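Local atomic coordinates of cGAS/DncV-like nucleotidyltransferase in E. coli homolog (Elizabethkingia meningoseptica ATCC 13253 = NBRC 12535, PDB entry 6E0O), a protein that synthesises cyclic nucleotide second messengers, probably 3',3'-c-di-AMP and 3',3'-c-di-GMP with magnesium as cofactor, in a CBASS defence system against bacteriophage. Residues A[29-38]-A[104-113]. Numbering follows the deposited sequence.
Sequences QITAALRAKF and DTEEALRNVF
Helical segments 29-38 and 104-113 cross steeply, their N-to-C directions 123° apart and their axes 8.4 Å apart at closest approach; the CA atoms of Ala33 and Leu109, and those of Leu34 and Ala108, are nearest across the contact, 5.9 Å apart in each pair. Small residues at the crossing permit this approach: Ala33 meets the definition of a knob in a hole, its methyl sitting among Ala108, Leu109, Val112 and Phe113, with CB 3.7 Å from Val112 CG2. No direct hydrogen bond joins the helices; instead one water donates to both Ala33 O and Ala108 O. On the buried side, Leu34 CD2 meets Leu109 CD2 at 3.8 Å, and Ile30 CG1 lies 3.8 Å from Phe113 CZ. Gln29 OE1 comes to the edge of the Phe113 ring, near its plane, and takes a hydrogen bond from Arg132. In Lys37, chi1 of -178° swings the chain opposite the backbone N, a bend at chi3 (-67°) sets CE 3.8 Å from Ala108 CB, and a further turn at chi4 carries NZ toward Glu107 OE2, a long salt bridge of 3.6 Å; a second water bridges the pair, accepting from Lys37 NZ and Asn111 ND2 and donating to Glu107 OE2. Phe38 CZ packs against Asp104 CB at 3.9 Å. Both helices lie on the nucleotidyltransferase sheet: Ile30, Leu34 and Thr105 touch strands 62-68 and 135-147, and Leu109 and Phe113 rest on strand 124-126.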
ATOM      1  N   GLN A  29      -1.440  -7.801 -20.069  1.00 12.94           N
ATOM      2  CA  GLN A  29      -2.187  -9.035 -20.266  1.00 12.88           C
ATOM      3  C   GLN A  29      -3.471  -9.032 -19.455  1.00 12.57           C
ATOM      4  O   GLN A  29      -4.526  -9.446 -19.948  1.00 13.07           O
ATOM      5  CB  GLN A  29      -1.334 -10.236 -19.879  1.00 13.18           C
ATOM      6  CG  GLN A  29      -0.173 -10.496 -20.809  1.00 14.42           C
ATOM      7  CD  GLN A  29       0.670 -11.658 -20.331  1.00 14.26           C
ATOM      8  OE1 GLN A  29       0.140 -12.642 -19.825  1.00 14.87           O
ATOM      9  NE2 GLN A  29       1.985 -11.536 -20.457  1.00 17.12           N
ATOM     10  N   ILE A  30      -3.394  -8.605 -18.194  1.00 11.97           N
ATOM     11  CA  ILE A  30      -4.571  -8.613 -17.334  1.00 12.01           C
ATOM     12  C   ILE A  30      -5.597  -7.610 -17.834  1.00 11.88           C
ATOM     13  O   ILE A  30      -6.799  -7.893 -17.868  1.00 12.62           O
ATOM     14  CB  ILE A  30      -4.168  -8.393 -15.863  1.00 13.45           C
ATOM     15  CG1 ILE A  30      -3.494  -9.688 -15.388  1.00 17.90           C
ATOM     16  CG2 ILE A  30      -5.374  -8.027 -15.038  1.00 14.53           C
ATOM     17  CD1 ILE A  30      -2.709  -9.558 -14.140  1.00 18.15           C
ATOM     18  N   THR A  31      -5.142  -6.422 -18.231  1.00 12.13           N
ATOM     19  CA  THR A  31      -6.061  -5.426 -18.761  1.00 12.29           C
ATOM     20  C   THR A  31      -6.836  -5.976 -19.952  1.00 12.68           C
ATOM     21  O   THR A  31      -8.058  -5.818 -20.024  1.00 14.05           O
ATOM     22  CB  THR A  31      -5.287  -4.163 -19.129  1.00 13.33           C
ATOM     23  OG1 THR A  31      -4.726  -3.588 -17.940  1.00 14.60           O
ATOM     24  CG2 THR A  31      -6.186  -3.149 -19.792  1.00 15.92           C
ATOM     25  N   ALA A  32      -6.149  -6.661 -20.874  1.00 12.76           N
ATOM     26  CA  ALA A  32      -6.835  -7.207 -22.044  1.00 13.15           C
ATOM     27  C   ALA A  32      -7.898  -8.219 -21.623  1.00 12.83           C
ATOM     28  O   ALA A  32      -9.019  -8.211 -22.142  1.00 14.48           O
ATOM     29  CB  ALA A  32      -5.825  -7.834 -23.008  1.00 16.52           C
ATOM     30  N   ALA A  33      -7.566  -9.093 -20.674  1.00 12.20           N
ATOM     31  CA  ALA A  33      -8.530 -10.089 -20.217  1.00 12.75           C
ATOM     32  C   ALA A  33      -9.763  -9.429 -19.610  1.00 12.59           C
ATOM     33  O   ALA A  33     -10.896  -9.859 -19.854  1.00 14.09           O
ATOM     34  CB  ALA A  33      -7.855 -11.028 -19.218  1.00 13.44           C
ATOM     35  N   LEU A  34      -9.565  -8.375 -18.816  1.00 12.83           N
ATOM     36  CA  LEU A  34     -10.696  -7.715 -18.175  1.00 12.96           C
ATOM     37  C   LEU A  34     -11.521  -6.920 -19.181  1.00 13.36           C
ATOM     38  O   LEU A  34     -12.755  -6.941 -19.128  1.00 14.06           O
ATOM     39  CB  LEU A  34     -10.199  -6.824 -17.041  1.00 13.39           C
ATOM     40  CG  LEU A  34      -9.493  -7.563 -15.906  1.00 12.26           C
ATOM     41  CD1 LEU A  34      -8.918  -6.552 -14.916  1.00 13.35           C
ATOM     42  CD2 LEU A  34     -10.414  -8.538 -15.201  1.00 12.99           C
ATOM     43  N   ARG A  35     -10.864  -6.219 -20.106  1.00 13.35           N
ATOM     44  CA  ARG A  35     -11.605  -5.440 -21.093  1.00 14.39           C
ATOM     45  C   ARG A  35     -12.453  -6.340 -21.980  1.00 15.17           C
ATOM     46  O   ARG A  35     -13.521  -5.927 -22.446  1.00 15.70           O
ATOM     47  CB  ARG A  35     -10.654  -4.613 -21.956  1.00 15.58           C
ATOM     48  CG  ARG A  35      -9.881  -3.536 -21.219  1.00 16.75           C
ATOM     49  CD  ARG A  35     -10.758  -2.383 -20.791  1.00 16.30           C
ATOM     50  NE  ARG A  35      -9.991  -1.447 -19.971  1.00 14.65           N
ATOM     51  CZ  ARG A  35     -10.531  -0.501 -19.211  1.00 13.77           C
ATOM     52  NH1 ARG A  35     -11.842  -0.344 -19.178  1.00 14.55           N
ATOM     53  NH2 ARG A  35      -9.755   0.280 -18.473  1.00 14.48           N
ATOM     54  N   ALA A  36     -11.994  -7.568 -22.243  1.00 14.39           N
ATOM     55  CA  ALA A  36     -12.764  -8.470 -23.094  1.00 15.43           C
ATOM     56  C   ALA A  36     -14.156  -8.719 -22.529  1.00 16.53           C
ATOM     57  O   ALA A  36     -15.109  -8.918 -23.289  1.00 19.41           O
ATOM     58  CB  ALA A  36     -12.020  -9.793 -23.279  1.00 17.08           C
ATOM     59  N   LYS A  37     -14.300  -8.704 -21.209  1.00 15.40           N
ATOM     60  CA  LYS A  37     -15.608  -8.888 -20.591  1.00 14.92           C
ATOM     61  C   LYS A  37     -16.309  -7.578 -20.262  1.00 14.99           C
ATOM     62  O   LYS A  37     -17.520  -7.460 -20.477  1.00 17.38           O
ATOM     63  CB  LYS A  37     -15.496  -9.736 -19.320  1.00 16.31           C
ATOM     64  CG  LYS A  37     -16.855  -9.992 -18.675  1.00 17.89           C
ATOM     65  CD  LYS A  37     -16.826 -11.048 -17.568  1.00 19.06           C
ATOM     66  CE  LYS A  37     -16.510 -12.450 -18.076  1.00 20.22           C
ATOM     67  NZ  LYS A  37     -17.545 -13.026 -18.985  1.00 21.70           N
ATOM     68  N   PHE A  38     -15.576  -6.589 -19.755  1.00 14.21           N
ATOM     69  CA  PHE A  38     -16.190  -5.410 -19.166  1.00 13.95           C
ATOM     70  C   PHE A  38     -16.134  -4.170 -20.046  1.00 14.58           C
ATOM     71  O   PHE A  38     -16.843  -3.196 -19.753  1.00 15.98           O
ATOM     72  CB  PHE A  38     -15.528  -5.100 -17.822  1.00 14.76           C
ATOM     73  CG  PHE A  38     -15.757  -6.159 -16.786  1.00 14.72           C
ATOM     74  CD1 PHE A  38     -16.975  -6.266 -16.148  1.00 16.55           C
ATOM     75  CD2 PHE A  38     -14.758  -7.051 -16.457  1.00 15.08           C
ATOM     76  CE1 PHE A  38     -17.185  -7.239 -15.192  1.00 17.35           C
ATOM     77  CE2 PHE A  38     -14.965  -8.027 -15.505  1.00 15.83           C
ATOM     78  CZ  PHE A  38     -16.174  -8.120 -14.874  1.00 16.35           C
ATOM     79  N   ASP A 104     -17.620 -12.662 -11.985  1.00 14.61           N
ATOM     80  CA  ASP A 104     -17.406 -12.355 -13.393  1.00 14.78           C
ATOM     81  C   ASP A 104     -15.957 -11.968 -13.652  1.00 13.16           C
ATOM     82  O   ASP A 104     -15.394 -12.299 -14.703  1.00 13.57           O
ATOM     83  CB  ASP A 104     -18.342 -11.225 -13.817  1.00 17.24           C
ATOM     84  CG  ASP A 104     -19.794 -11.661 -13.909  1.00 21.79           C
ATOM     85  OD1 ASP A 104     -20.083 -12.878 -13.803  1.00 24.99           O
ATOM     86  OD2 ASP A 104     -20.652 -10.772 -14.084  1.00 25.74           O
ATOM     87  N   THR A 105     -15.339 -11.268 -12.697  1.00 12.72           N
ATOM     88  CA  THR A 105     -13.929 -10.913 -12.812  1.00 11.85           C
ATOM     89  C   THR A 105     -13.069 -12.168 -12.817  1.00 11.81           C
ATOM     90  O   THR A 105     -12.164 -12.314 -13.643  1.00 12.08           O
ATOM     91  CB  THR A 105     -13.535  -9.996 -11.651  1.00 12.34           C
ATOM     92  OG1 THR A 105     -14.330  -8.811 -11.679  1.00 13.15           O
ATOM     93  CG2 THR A 105     -12.079  -9.596 -11.758  1.00 12.77           C
ATOM     94  N   GLU A 106     -13.351 -13.095 -11.897  1.00 12.72           N
ATOM     95  CA  GLU A 106     -12.611 -14.351 -11.857  1.00 13.23           C
ATOM     96  C   GLU A 106     -12.762 -15.114 -13.168  1.00 12.25           C
ATOM     97  O   GLU A 106     -11.789 -15.654 -13.700  1.00 13.26           O
ATOM     98  CB  GLU A 106     -13.097 -15.178 -10.666  1.00 15.88           C
ATOM     99  CG  GLU A 106     -12.335 -16.456 -10.458  1.00 18.68           C
ATOM    100  CD  GLU A 106     -12.813 -17.248  -9.252  1.00 26.45           C
ATOM    101  OE1 GLU A 106     -13.727 -16.781  -8.537  1.00 28.64           O
ATOM    102  OE2 GLU A 106     -12.273 -18.344  -9.018  1.00 31.28           O
ATOM    103  N   GLU A 107     -13.974 -15.131 -13.720  1.00 13.28           N
ATOM    104  CA  GLU A 107     -14.224 -15.834 -14.974  1.00 14.10           C
ATOM    105  C   GLU A 107     -13.448 -15.203 -16.119  1.00 12.96           C
ATOM    106  O   GLU A 107     -12.825 -15.906 -16.921  1.00 13.45           O
ATOM    107  CB  GLU A 107     -15.721 -15.788 -15.249  1.00 16.28           C
ATOM    108  CG  GLU A 107     -16.190 -16.520 -16.455  1.00 20.18           C
ATOM    109  CD  GLU A 107     -17.704 -16.625 -16.472  1.00 25.76           C
ATOM    110  OE1 GLU A 107     -18.282 -17.095 -15.468  1.00 30.09           O
ATOM    111  OE2 GLU A 107     -18.311 -16.219 -17.483  1.00 31.14           O
ATOM    112  N   ALA A 108     -13.486 -13.874 -16.221  1.00 12.40           N
ATOM    113  CA  ALA A 108     -12.746 -13.189 -17.275  1.00 13.08           C
ATOM    114  C   ALA A 108     -11.270 -13.540 -17.207  1.00 12.28           C
ATOM    115  O   ALA A 108     -10.627 -13.762 -18.239  1.00 13.57           O
ATOM    116  CB  ALA A 108     -12.947 -11.677 -17.150  1.00 14.10           C
ATOM    117  N   LEU A 109     -10.719 -13.602 -15.994  1.00 11.45           N
ATOM    118  CA  LEU A 109      -9.307 -13.915 -15.832  1.00 11.84           C
ATOM    119  C   LEU A 109      -9.035 -15.385 -16.113  1.00 11.48           C
ATOM    120  O   LEU A 109      -8.063 -15.720 -16.798  1.00 11.67           O
ATOM    121  CB  LEU A 109      -8.863 -13.505 -14.432  1.00 11.23           C
ATOM    122  CG  LEU A 109      -8.920 -11.993 -14.168  1.00 11.53           C
ATOM    123  CD1 LEU A 109      -8.749 -11.697 -12.684  1.00 11.72           C
ATOM    124  CD2 LEU A 109      -7.851 -11.280 -14.982  1.00 11.84           C
ATOM    125  N   ARG A 110      -9.893 -16.278 -15.622  1.00 11.92           N
ATOM    126  CA  ARG A 110      -9.661 -17.703 -15.838  1.00 12.59           C
ATOM    127  C   ARG A 110      -9.736 -18.066 -17.319  1.00 12.16           C
ATOM    128  O   ARG A 110      -9.015 -18.961 -17.778  1.00 13.13           O
ATOM    129  CB  ARG A 110     -10.687 -18.517 -15.055  1.00 15.09           C
ATOM    130  CG  ARG A 110     -10.365 -19.991 -15.029  1.00 18.91           C
ATOM    131  CD  ARG A 110     -11.116 -20.787 -13.992  1.00 24.93           C
ATOM    132  NE  ARG A 110     -11.175 -20.178 -12.696  1.00 30.82           N
ATOM    133  CZ  ARG A 110     -10.135 -20.227 -11.896  1.00 37.32           C
ATOM    134  NH1 ARG A 110     -10.177 -19.686 -10.701  1.00 39.11           N
ATOM    135  NH2 ARG A 110      -9.021 -20.827 -12.318  1.00 39.87           N
ATOM    136  N   ASN A 111     -10.582 -17.376 -18.089  1.00 12.08           N
ATOM    137  CA  ASN A 111     -10.689 -17.698 -19.507  1.00 12.81           C
ATOM    138  C   ASN A 111      -9.357 -17.528 -20.210  1.00 14.01           C
ATOM    139  O   ASN A 111      -9.092 -18.230 -21.191  1.00 15.99           O
ATOM    140  CB  ASN A 111     -11.730 -16.818 -20.194  1.00 13.26           C
ATOM    141  CG  ASN A 111     -13.133 -17.207 -19.847  1.00 13.96           C
ATOM    142  OD1 ASN A 111     -13.387 -18.343 -19.449  1.00 14.92           O
ATOM    143  ND2 ASN A 111     -14.063 -16.274 -20.005  1.00 15.95           N
ATOM    144  N   VAL A 112      -8.516 -16.614 -19.722  1.00 12.84           N
ATOM    145  CA  VAL A 112      -7.220 -16.305 -20.330  1.00 13.52           C
ATOM    146  C   VAL A 112      -6.078 -16.999 -19.611  1.00 12.89           C
ATOM    147  O   VAL A 112      -5.203 -17.587 -20.243  1.00 15.34           O
ATOM    148  CB  VAL A 112      -6.995 -14.778 -20.366  1.00 13.73           C
ATOM    149  CG1 VAL A 112      -5.559 -14.452 -20.800  1.00 15.13           C
ATOM    150  CG2 VAL A 112      -8.014 -14.115 -21.274  1.00 14.94           C
ATOM    151  N   PHE A 113      -6.053 -16.917 -18.285  1.00 12.53           N
ATOM    152  CA  PHE A 113      -4.906 -17.357 -17.502  1.00 12.73           C
ATOM    153  C   PHE A 113      -5.106 -18.720 -16.859  1.00 14.37           C
ATOM    154  O   PHE A 113      -4.192 -19.205 -16.181  1.00 14.87           O
ATOM    155  CB  PHE A 113      -4.582 -16.315 -16.425  1.00 13.30           C
ATOM    156  CG  PHE A 113      -4.308 -14.951 -16.974  1.00 11.92           C
ATOM    157  CD1 PHE A 113      -3.112 -14.682 -17.593  1.00 13.62           C
ATOM    158  CD2 PHE A 113      -5.244 -13.936 -16.867  1.00 12.53           C
ATOM    159  CE1 PHE A 113      -2.850 -13.428 -18.100  1.00 13.72           C
ATOM    160  CE2 PHE A 113      -4.986 -12.676 -17.371  1.00 13.42           C
ATOM    161  CZ  PHE A 113      -3.796 -12.430 -17.996  1.00 14.30           C
TER
HETATM  162  O   HOH W   1     -11.360 -12.479 -20.527  1.00 14.14           O
HETATM  163  O   HOH W   2     -16.983 -15.805 -19.621  1.00 19.36           O